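Local atomic coordinates of Alpha/beta hydrolase (Enterobacter asburiae, PDB entry 6KMO), a protein that probably hydrolyses carboxylic ester bonds, as an esterase or lipase of the alpha/beta hydrolase fold. Residues Phe104-Gly109 and Val136-Ser141; Phe215-Tyr220 and Leu279-Glu284. The protein carries 2 engineered substitutions. All coordinates share one frame; numbering follows the deposited sequence.

Contact 1 (Phe104-Gly109 and Val136-Ser141)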
loop_
_atom_site.group_PDB
_atom_site.type_symbol
_atom_site.label_atom_id
_atom_site.label_comp_id
_atom_site.label_asym_id
_atom_site.label_seq_id
_atom_site.Cartn_x
_atom_site.Cartn_y
_atom_site.Cartn_z
ATOM N N PHE A 104 -2.623 -15.156 13.995
ATOM C CA PHE A 104 -3.026 -15.268 12.602
ATOM C C PHE A 104 -4.358 -15.991 12.505
ATOM O O PHE A 104 -4.462 -17.165 12.889
ATOM C CB PHE A 104 -1.992 -15.940 11.696
ATOM C CG PHE A 104 -2.403 -15.860 10.254
ATOM C CD1 PHE A 104 -2.105 -14.745 9.495
ATOM C CD2 PHE A 104 -3.212 -16.840 9.704
ATOM C CE1 PHE A 104 -2.561 -14.627 8.199
ATOM C CE2 PHE A 104 -3.682 -16.728 8.426
ATOM C CZ PHE A 104 -3.355 -15.619 7.660
ATOM N N PHE A 105 -5.369 -15.288 11.976
ATOM C CA PHE A 105 -6.730 -15.776 11.817
ATOM C C PHE A 105 -6.967 -15.996 10.329
ATOM O O PHE A 105 -6.990 -15.043 9.547
ATOM C CB PHE A 105 -7.705 -14.766 12.424
ATOM C CG PHE A 105 -7.394 -14.410 13.853
ATOM C CD1 PHE A 105 -7.065 -15.388 14.780
ATOM C CD2 PHE A 105 -7.447 -13.104 14.272
ATOM C CE1 PHE A 105 -6.775 -15.056 16.094
ATOM C CE2 PHE A 105 -7.165 -12.770 15.586
ATOM C CZ PHE A 105 -6.817 -13.763 16.501
ATOM N N HIS A 106 -7.141 -17.252 9.937
ATOM C CA HIS A 106 -7.282 -17.593 8.534
ATOM C C HIS A 106 -8.668 -17.237 8.004
ATOM O O HIS A 106 -9.642 -17.120 8.744
ATOM C CB HIS A 106 -6.957 -19.065 8.295
ATOM C CG HIS A 106 -8.018 -20.036 8.723
ATOM N ND1 HIS A 106 -9.117 -20.310 7.939
ATOM C CD2 HIS A 106 -8.110 -20.854 9.797
ATOM C CE1 HIS A 106 -9.852 -21.236 8.522
ATOM N NE2 HIS A 106 -9.268 -21.581 9.653
ATOM N N GLY A 107 -8.739 -17.086 6.683
ATOM C CA GLY A 107 -9.983 -16.876 5.981
ATOM C C GLY A 107 -10.538 -18.150 5.378
ATOM O O GLY A 107 -10.058 -19.257 5.612
ATOM N N GLY A 108 -11.578 -17.970 4.569
ATOM C CA GLY A 108 -12.329 -19.088 4.040
ATOM C C GLY A 108 -13.813 -19.073 4.320
ATOM O O GLY A 108 -14.475 -20.117 4.196
ATOM N N GLY A 109 -14.376 -17.919 4.687
ATOM C CA GLY A 109 -15.814 -17.857 4.861
ATOM C C GLY A 109 -16.339 -18.671 6.012
ATOM O O GLY A 109 -17.530 -19.053 5.998
ATOM N N VAL A 136 -4.323 -19.908 14.811
ATOM C CA VAL A 136 -5.306 -20.514 15.711
ATOM C C VAL A 136 -6.225 -21.433 14.902
ATOM O O VAL A 136 -6.889 -20.995 13.958
ATOM C CB VAL A 136 -6.135 -19.436 16.431
ATOM C CG1 VAL A 136 -7.174 -20.077 17.363
ATOM C CG2 VAL A 136 -5.235 -18.513 17.215
ATOM N N ASP A 137 -6.304 -22.707 15.290
ATOM C CA ASP A 137 -7.133 -23.675 14.557
ATOM C C ASP A 137 -8.572 -23.630 15.077
ATOM O O ASP A 137 -9.043 -24.503 15.789
ATOM C CB ASP A 137 -6.541 -25.080 14.667
ATOM C CG ASP A 137 -6.939 -25.989 13.509
ATOM O OD1 ASP A 137 -7.025 -25.539 12.335
ATOM O OD2 ASP A 137 -7.130 -27.204 13.763
ATOM N N TYR A 138 -9.277 -22.563 14.723
ATOM C CA TYR A 138 -10.642 -22.385 15.216
ATOM C C TYR A 138 -11.596 -23.377 14.550
ATOM O O TYR A 138 -11.345 -23.895 13.459
ATOM C CB TYR A 138 -11.101 -20.939 15.017
ATOM C CG TYR A 138 -11.167 -20.396 13.595
ATOM C CD1 TYR A 138 -12.241 -20.682 12.782
ATOM C CD2 TYR A 138 -10.177 -19.558 13.095
ATOM C CE1 TYR A 138 -12.342 -20.140 11.510
ATOM C CE2 TYR A 138 -10.261 -19.020 11.832
ATOM C CZ TYR A 138 -11.352 -19.313 11.038
ATOM O OH TYR A 138 -11.481 -18.791 9.775
ATOM N N THR A 139 -12.701 -23.649 15.223
ATOM C CA THR A 139 -13.655 -24.629 14.709
ATOM C C THR A 139 -14.385 -24.063 13.499
ATOM O O THR A 139 -14.908 -22.939 13.573
ATOM C CB THR A 139 -14.680 -24.994 15.782
ATOM O OG1 THR A 139 -13.995 -25.456 16.953
ATOM C CG2 THR A 139 -15.617 -26.087 15.279
ATOM N N PRO A 140 -14.453 -24.804 12.386
ATOM C CA PRO A 140 -15.158 -24.302 11.199
ATOM C C PRO A 140 -16.664 -24.286 11.397
ATOM O O PRO A 140 -17.227 -24.931 12.284
ATOM C CB PRO A 140 -14.794 -25.301 10.099
ATOM C CG PRO A 140 -13.706 -26.161 10.649
ATOM C CD PRO A 140 -13.822 -26.112 12.132
ATOM N N SER A 141 -17.322 -23.550 10.516
ATOM C CA SER A 141 -18.760 -23.611 10.329
ATOM C C SER A 141 -19.089 -24.555 9.178
ATOM O O SER A 141 -18.311 -24.685 8.228
ATOM C CB SER A 141 -19.321 -22.220 10.018
ATOM O OG SER A 141 -19.131 -21.334 11.123
HETATM O O HOH W 1 -6.447 -19.028 12.089
HETATM O O HOH W 2 -10.697 -23.508 10.936
#
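The His106 imidazole and the Tyr138 phenol lie flat on each other in an offset stack. Their centroids are 4.2 Å apart and their planes differ by 8°. The outer part of the phenol faces the imidazole, so His106 NE2 comes 3.4 Å from Tyr138 CZ. Water 2 sits at the edge of the imidazole, in its plane, and over one face of the phenol, toward its rim. It binds His106 NE2 and donates to Tyr138 O. His106 O lies at the phenol edge, in the ring plane. Tyr138 OH donates to His106 O over 2.7 Å, from above the carbonyl plane. The similar first torsions of the two residues (chi1 76° for His106, 61° for Tyr138) are consistent with the stacked rings. The imidazole is also held from its own chain: His106 ND1 donates to Gly107 O over 2.7 Å.

Further back, strands 99-105 and 132-136 separate. Val136 N makes a weak bond of 3.4 Å to Phe104 O. Water 1 fills in beyond it, donating to Phe104 O and Val136 O and accepting from His106 N at 2.9 Å. Phe105 CE1 touches Val136 CG2 at 3.9 Å, and helices 148-163 and 181-195 pack against the Phe105 ring.

His106-Gly109 matches the HGGG motif of hormone-sensitive-lipase-like esterases, whose glycine amides probably form the oxyanion hole here as in relatives. The phenol bond ties the His106 backbone to Tyr138. The stack and the ND1 bond probably set how the imidazole is turned. This probably helps hold the glycine loop in shape.

Contact 2 (Phe215-Tyr220 and Leu279-Glu284)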
loop_
_atom_site.group_PDB
_atom_site.type_symbol
_atom_site.label_atom_id
_atom_site.label_comp_id
_atom_site.label_asym_id
_atom_site.label_seq_id
_atom_site.Cartn_x
_atom_site.Cartn_y
_atom_site.Cartn_z
ATOM N N PHE A 215 -25.042 -7.184 1.694
ATOM C CA PHE A 215 -24.642 -7.669 0.375
ATOM C C PHE A 215 -24.979 -6.675 -0.723
ATOM O O PHE A 215 -25.113 -7.061 -1.894
ATOM C CB PHE A 215 -25.285 -9.033 0.115
ATOM C CG PHE A 215 -25.102 -9.976 1.263
ATOM C CD1 PHE A 215 -23.872 -10.573 1.463
ATOM C CD2 PHE A 215 -26.114 -10.211 2.170
ATOM C CE1 PHE A 215 -23.664 -11.406 2.523
ATOM C CE2 PHE A 215 -25.911 -11.046 3.248
ATOM C CZ PHE A 215 -24.669 -11.637 3.429
ATOM N N ASP A 216 -25.028 -5.393 -0.370
ATOM C CA ASP A 216 -25.591 -4.361 -1.233
ATOM C C ASP A 216 -24.686 -3.156 -1.424
ATOM O O ASP A 216 -25.158 -2.122 -1.909
ATOM C CB ASP A 216 -26.940 -3.903 -0.676
ATOM C CG ASP A 216 -26.854 -3.438 0.793
ATOM O OD1 ASP A 216 -27.896 -2.981 1.320
ATOM O OD2 ASP A 216 -25.770 -3.524 1.437
ATOM N N THR A 217 -23.414 -3.237 -1.056
ATOM C CA THR A 217 -22.501 -2.148 -1.374
ATOM C C THR A 217 -22.264 -2.091 -2.885
ATOM O O THR A 217 -22.523 -3.043 -3.629
ATOM C CB THR A 217 -21.163 -2.322 -0.635
ATOM O OG1 THR A 217 -20.519 -3.500 -1.108
ATOM C CG2 THR A 217 -21.389 -2.418 0.871
ATOM N N ALA A 218 -21.720 -0.961 -3.340
ATOM C CA ALA A 218 -21.434 -0.830 -4.764
ATOM C C ALA A 218 -20.470 -1.910 -5.240
ATOM O O ALA A 218 -20.643 -2.480 -6.322
ATOM C CB ALA A 218 -20.902 0.570 -5.076
ATOM N N SER A 219 -19.445 -2.223 -4.444
ATOM C CA SER A 219 -18.519 -3.258 -4.876
ATOM C C SER A 219 -19.172 -4.638 -4.878
ATOM O O SER A 219 -18.852 -5.465 -5.735
ATOM C CB SER A 219 -17.234 -3.237 -4.044
ATOM O OG SER A 219 -17.486 -3.370 -2.643
ATOM N N TYR A 220 -20.097 -4.901 -3.956
ATOM C CA TYR A 220 -20.820 -6.165 -3.996
ATOM C C TYR A 220 -21.572 -6.314 -5.307
ATOM O O TYR A 220 -21.609 -7.406 -5.891
ATOM C CB TYR A 220 -21.799 -6.248 -2.823
ATOM C CG TYR A 220 -21.433 -7.256 -1.756
ATOM C CD1 TYR A 220 -21.559 -8.617 -1.976
ATOM C CD2 TYR A 220 -20.965 -6.837 -0.519
ATOM C CE1 TYR A 220 -21.222 -9.545 -0.992
ATOM C CE2 TYR A 220 -20.623 -7.744 0.464
ATOM C CZ TYR A 220 -20.748 -9.088 0.230
ATOM O OH TYR A 220 -20.428 -9.980 1.229
ATOM N N LEU A 279 -16.014 -7.292 -1.208
ATOM C CA LEU A 279 -15.783 -6.792 0.140
ATOM C C LEU A 279 -15.021 -5.475 0.174
ATOM O O LEU A 279 -14.825 -4.913 1.251
ATOM C CB LEU A 279 -14.995 -7.828 0.942
ATOM C CG LEU A 279 -15.608 -9.222 1.041
ATOM C CD1 LEU A 279 -14.644 -10.108 1.799
ATOM C CD2 LEU A 279 -16.982 -9.190 1.665
ATOM N N ARG A 280 -14.578 -4.956 -0.969
ATOM C CA ARG A 280 -13.723 -3.774 -0.957
ATOM C C ARG A 280 -14.361 -2.618 -0.199
ATOM O O ARG A 280 -13.744 -2.015 0.684
ATOM C CB ARG A 280 -13.454 -3.346 -2.395
ATOM C CG ARG A 280 -12.563 -2.145 -2.530
ATOM C CD ARG A 280 -12.664 -1.602 -3.939
ATOM N NE ARG A 280 -13.942 -0.959 -4.174
ATOM C CZ ARG A 280 -14.417 -0.648 -5.379
ATOM N NH1 ARG A 280 -13.760 -0.973 -6.475
ATOM N NH2 ARG A 280 -15.564 0.004 -5.473
ATOM N N ASP A 281 -15.602 -2.289 -0.536
ATOM C CA ASP A 281 -16.192 -1.068 -0.005
ATOM C C ASP A 281 -16.402 -1.153 1.504
ATOM O O ASP A 281 -16.148 -0.174 2.219
ATOM C CB ASP A 281 -17.492 -0.752 -0.727
ATOM C CG ASP A 281 -17.277 -0.184 -2.109
ATOM O OD1 ASP A 281 -16.122 0.105 -2.506
ATOM O OD2 ASP A 281 -18.312 0.005 -2.784
ATOM N N GLU A 282 -16.830 -2.314 2.020
ATOM C CA GLU A 282 -17.038 -2.423 3.461
ATOM C C GLU A 282 -15.718 -2.374 4.219
ATOM O O GLU A 282 -15.677 -1.925 5.373
ATOM C CB GLU A 282 -17.836 -3.682 3.798
ATOM C CG GLU A 282 -17.085 -5.002 3.693
ATOM C CD GLU A 282 -18.028 -6.169 3.623
ATOM O OE1 GLU A 282 -18.858 -6.174 2.689
ATOM O OE2 GLU A 282 -17.943 -7.080 4.488
ATOM N N GLY A 283 -14.633 -2.838 3.607
ATOM C CA GLY A 283 -13.337 -2.733 4.251
ATOM C C GLY A 283 -12.866 -1.295 4.324
ATOM O O GLY A 283 -12.408 -0.826 5.370
ATOM N N GLU A 284 -12.984 -0.562 3.208
ATOM C CA GLU A 284 -12.608 0.854 3.202
ATOM C C GLU A 284 -13.513 1.674 4.115
ATOM O O GLU A 284 -13.033 2.557 4.838
ATOM C CB GLU A 284 -12.600 1.371 1.765
ATOM C CG GLU A 284 -11.570 0.625 0.925
ATOM C CD GLU A 284 -11.403 1.092 -0.499
ATOM O OE1 GLU A 284 -11.995 2.117 -0.915
ATOM O OE2 GLU A 284 -10.627 0.418 -1.221
HETATM O O HOH W 3 -18.403 -4.459 0.533
HETATM O O HOH W 4 -20.720 1.178 -1.499
HETATM O O HOH W 5 -19.756 -9.181 3.735
#
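The first turns of helices 218-222 and 280-292 meet here, joined by a reciprocal pair of bonds between Ser219 and Asp281. Ser219 N donates to Asp281 OD2 over 3.0 Å, reaching it from above the carboxylate plane. Asp281 N donates back to Ser219 OG, also over 3.0 Å, with an N-H...O angle of 158°. With chi1 at 56°, the Ser219 hydroxyl is placed to meet the Asp281 amide. The same hydroxyl is hydrogen-bonded to Val278 O.

Each helix start thus has an amide engaged by a side chain of the other. Helix 218-222 is also capped from within: Thr217 is the N-cap, and its OG1 accepts from Tyr220 N. Helix 280-292 follows the turn after strand 269-274, the region where alpha/beta hydrolases usually carry the catalytic acid.

Asp281 OD1 is held by Arg280 of its own helix and by Asn24 of the second subunit. Arg280 NE and NH2 both donate to Asp281 OD1 in a salt bridge, side-on and from the same face of the carboxylate; Arg280 NE is 2.9 Å from Asp281 OD1. Ser219 CB lies over one face of the guanidinium, 3.9 Å from Arg280 NH2.

Leu279 and Glu282 meet the Tyr220 ring. Leu279 CD2 is 3.6 Å from Tyr220 OH. Glu282 OE1 comes to the ring edge, 3.2 Å from Tyr220 CE2. Water 3 donates to OE1 and accepts from Thr217 OG1 and Glu282 N. Water 5 binds Tyr220 OH and donates to Glu282 OE2 over 2.9 Å. That second oxygen is mainly held by the backbone amides of Thr211 and Asp212.

Both contacts are largely buried, but contact 1 lies nearer the middle of the chain. The centres of contact 1 and contact 2 are about 22 Å apart, and the two do not touch. Contact 1 sits where two neighbouring parallel strands of the sheet end. Its chemistry is mainly aromatic stacking and hydrogen bonds to backbone oxygens. Contact 2 joins two helix starts. It is held by a carboxylate, a hydroxyl and helix-start amides, with a salt bridge inside one segment beside them. Waters bridge both contacts. Contact 2 reaches an edge of the subunit, and the second subunit bonds to Asp281 and Glu284 there. No other chain touches contact 1. The two share no segment.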